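Local coordinates for protein L-talarate/Galactarate Dehydratase (PDB 2PP0) that dehydrates L-talarate and galactarate to 5-keto-4-deoxy-D-glucarate and interconverts the two acid sugars by epimerization, using one magnesium ion per subunit, at residues N166-F171 / H349-N354. Sequence-based numbering, arbitrary orientation.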
loop_
_atom_site.group_PDB
_atom_site.type_symbol
_atom_site.label_atom_id
_atom_site.label_comp_id
_atom_site.label_asym_id
_atom_site.label_seq_id
_atom_site.Cartn_x
_atom_site.Cartn_y
_atom_site.Cartn_z
ATOM N N ASN B 166 -3.952 -27.431 8.015
ATOM C CA ASN B 166 -4.687 -28.123 6.961
ATOM C C ASN B 166 -6.192 -28.121 7.207
ATOM O O ASN B 166 -6.644 -28.222 8.347
ATOM C CB ASN B 166 -4.207 -29.569 6.808
ATOM C CG ASN B 166 -5.100 -30.377 5.871
ATOM O OD1 ASN B 166 -6.167 -30.847 6.264
ATOM N ND2 ASN B 166 -4.674 -30.522 4.624
ATOM N N THR B 167 -6.954 -28.007 6.119
ATOM C CA THR B 167 -8.418 -27.987 6.168
ATOM C C THR B 167 -9.005 -29.195 5.439
ATOM O O THR B 167 -10.024 -29.750 5.860
ATOM C CB THR B 167 -8.969 -26.700 5.512
ATOM O OG1 THR B 167 -8.642 -25.572 6.331
ATOM C CG2 THR B 167 -10.485 -26.778 5.341
ATOM N N SER B 168 -8.353 -29.589 4.346
ATOM C CA SER B 168 -8.774 -30.718 3.520
ATOM C C SER B 168 -9.168 -31.981 4.279
ATOM O O SER B 168 -10.153 -32.637 3.929
ATOM C CB SER B 168 -7.664 -31.082 2.528
ATOM O OG SER B 168 -7.479 -30.060 1.570
ATOM N N GLY B 169 -8.401 -32.328 5.308
ATOM C CA GLY B 169 -8.693 -33.539 6.056
ATOM C C GLY B 169 -9.617 -33.411 7.253
ATOM O O GLY B 169 -9.685 -34.327 8.078
ATOM N N GLY B 170 -10.336 -32.298 7.359
ATOM C CA GLY B 170 -11.229 -32.122 8.492
ATOM C C GLY B 170 -12.675 -31.819 8.140
ATOM O O GLY B 170 -13.391 -31.226 8.947
ATOM N N PHE B 171 -13.108 -32.229 6.950
ATOM C CA PHE B 171 -14.480 -31.983 6.497
ATOM C C PHE B 171 -15.523 -32.922 7.108
ATOM O O PHE B 171 -15.194 -34.012 7.588
ATOM C CB PHE B 171 -14.532 -32.042 4.968
ATOM C CG PHE B 171 -14.117 -30.756 4.297
ATOM C CD1 PHE B 171 -15.052 -29.754 4.048
ATOM C CD2 PHE B 171 -12.792 -30.546 3.912
ATOM C CE1 PHE B 171 -14.677 -28.558 3.419
ATOM C CE2 PHE B 171 -12.404 -29.354 3.284
ATOM C CZ PHE B 171 -13.349 -28.359 3.036
ATOM N N HIS B 349 -4.152 -24.682 4.133
ATOM C CA HIS B 349 -3.753 -25.647 3.119
ATOM C C HIS B 349 -4.836 -26.564 2.562
ATOM O O HIS B 349 -5.653 -27.118 3.302
ATOM C CB HIS B 349 -2.599 -26.508 3.652
ATOM C CG HIS B 349 -2.283 -27.692 2.791
ATOM N ND1 HIS B 349 -3.090 -28.808 2.737
ATOM C CD2 HIS B 349 -1.257 -27.928 1.940
ATOM C CE1 HIS B 349 -2.576 -29.681 1.888
ATOM N NE2 HIS B 349 -1.463 -29.171 1.391
ATOM N N PHE B 350 -4.803 -26.700 1.239
ATOM C CA PHE B 350 -5.669 -27.571 0.450
ATOM C C PHE B 350 -4.704 -28.084 -0.622
ATOM O O PHE B 350 -3.798 -27.356 -1.033
ATOM C CB PHE B 350 -6.781 -26.799 -0.272
ATOM C CG PHE B 350 -7.930 -26.384 0.604
ATOM C CD1 PHE B 350 -7.845 -25.251 1.405
ATOM C CD2 PHE B 350 -9.129 -27.096 0.576
ATOM C CE1 PHE B 350 -8.938 -24.828 2.159
ATOM C CE2 PHE B 350 -10.225 -26.679 1.330
ATOM C CZ PHE B 350 -10.128 -25.543 2.119
ATOM N N GLU B 351 -4.887 -29.315 -1.081
ATOM C CA GLU B 351 -4.016 -29.856 -2.121
ATOM C C GLU B 351 -4.721 -29.728 -3.469
ATOM O O GLU B 351 -4.127 -29.952 -4.525
ATOM C CB GLU B 351 -3.711 -31.334 -1.848
ATOM C CG GLU B 351 -4.939 -32.240 -1.881
ATOM C CD GLU B 351 -5.600 -32.407 -0.520
ATOM O OE1 GLU B 351 -5.776 -31.402 0.199
ATOM O OE2 GLU B 351 -5.952 -33.554 -0.175
ATOM N N TRP B 352 -5.991 -29.349 -3.413
ATOM C CA TRP B 352 -6.836 -29.208 -4.590
ATOM C C TRP B 352 -6.211 -28.573 -5.821
ATOM O O TRP B 352 -6.357 -29.088 -6.928
ATOM C CB TRP B 352 -8.096 -28.422 -4.223
ATOM C CG TRP B 352 -8.941 -29.071 -3.166
ATOM C CD1 TRP B 352 -8.695 -30.250 -2.518
ATOM C CD2 TRP B 352 -10.167 -28.566 -2.630
ATOM N NE1 TRP B 352 -9.694 -30.509 -1.608
ATOM C CE2 TRP B 352 -10.610 -29.490 -1.656
ATOM C CE3 TRP B 352 -10.935 -27.421 -2.877
ATOM C CZ2 TRP B 352 -11.787 -29.303 -0.930
ATOM C CZ3 TRP B 352 -12.105 -27.234 -2.154
ATOM C CH2 TRP B 352 -12.519 -28.172 -1.191
ATOM N N LEU B 353 -5.521 -27.454 -5.635
ATOM C CA LEU B 353 -4.920 -26.747 -6.759
ATOM C C LEU B 353 -3.532 -27.230 -7.181
ATOM O O LEU B 353 -3.023 -26.801 -8.214
ATOM C CB LEU B 353 -4.866 -25.244 -6.452
ATOM C CG LEU B 353 -6.192 -24.615 -5.996
ATOM C CD1 LEU B 353 -6.018 -23.110 -5.830
ATOM C CD2 LEU B 353 -7.292 -24.912 -7.015
ATOM N N ASN B 354 -2.925 -28.116 -6.396
ATOM C CA ASN B 354 -1.584 -28.620 -6.717
ATOM C C ASN B 354 -1.382 -28.995 -8.184
ATOM O O ASN B 354 -0.411 -28.573 -8.802
ATOM C CB ASN B 354 -1.222 -29.833 -5.847
ATOM C CG ASN B 354 -0.944 -29.459 -4.412
ATOM O OD1 ASN B 354 -0.700 -28.292 -4.098
ATOM N ND2 ASN B 354 -0.964 -30.451 -3.525
#
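Asn166 and His349 sit side by side at the ends of two parallel strands, paired as a parallel bridge with a side-chain bond beside it. The backbone N of Thr167 donates to His349 O at 3.2 Å, a nearly straight bond (163°) lying in the carbonyl plane. Beside it, the Asn166 amide splits its work: ND2 reaches His349 ND1 at 3.0 Å on a bent path (136°), tilted from both the amide and the imidazole planes, while OD1 accepts from Gly169 N at 2.8 Å on a lone pair, an Asx motif that fixes the amide's rotation and starts the turn after the strand. Past the strand ends the packing is tight and apolar. With CG2 swung away from the backbone N, the Thr167 methyl turns toward the Phe350 ring and presses on CZ at 3.5 Å. The side chains of Phe171 and Phe350 cross at about a right angle, Phe171 CZ meeting Phe350 CE2 edge to edge at 3.9 Å. Phe350 CD2 in turn lies over one face of the Trp352 indole, whereas Phe171 approaches that indole more loosely, CE2 to CZ2 4.3 Å. The polar margin is carried by Ser168: its OG gives a hydrogen bond to Glu351 OE1 at 2.6 Å, on the syn side of the carboxylate. Thr11 of the second subunit donates its backbone N to Glu351 OE2, and Tyr12 of that subunit stacks on His349, so the second subunit lies against Glu351 and His349, while Ser168 stays partly exposed. Toward the substrate site, Thr167 OG1 bonds to OE2 of Glu348, which binds substrate, and Lys82, also a substrate-binding residue, makes a cation-pi contact with Phe350. The pair joins the first and last barrel strands, 161-166 and 346-349, closing the modified TIM barrel of the mandelate racemase branch of the enolase superfamily beside its substrate site.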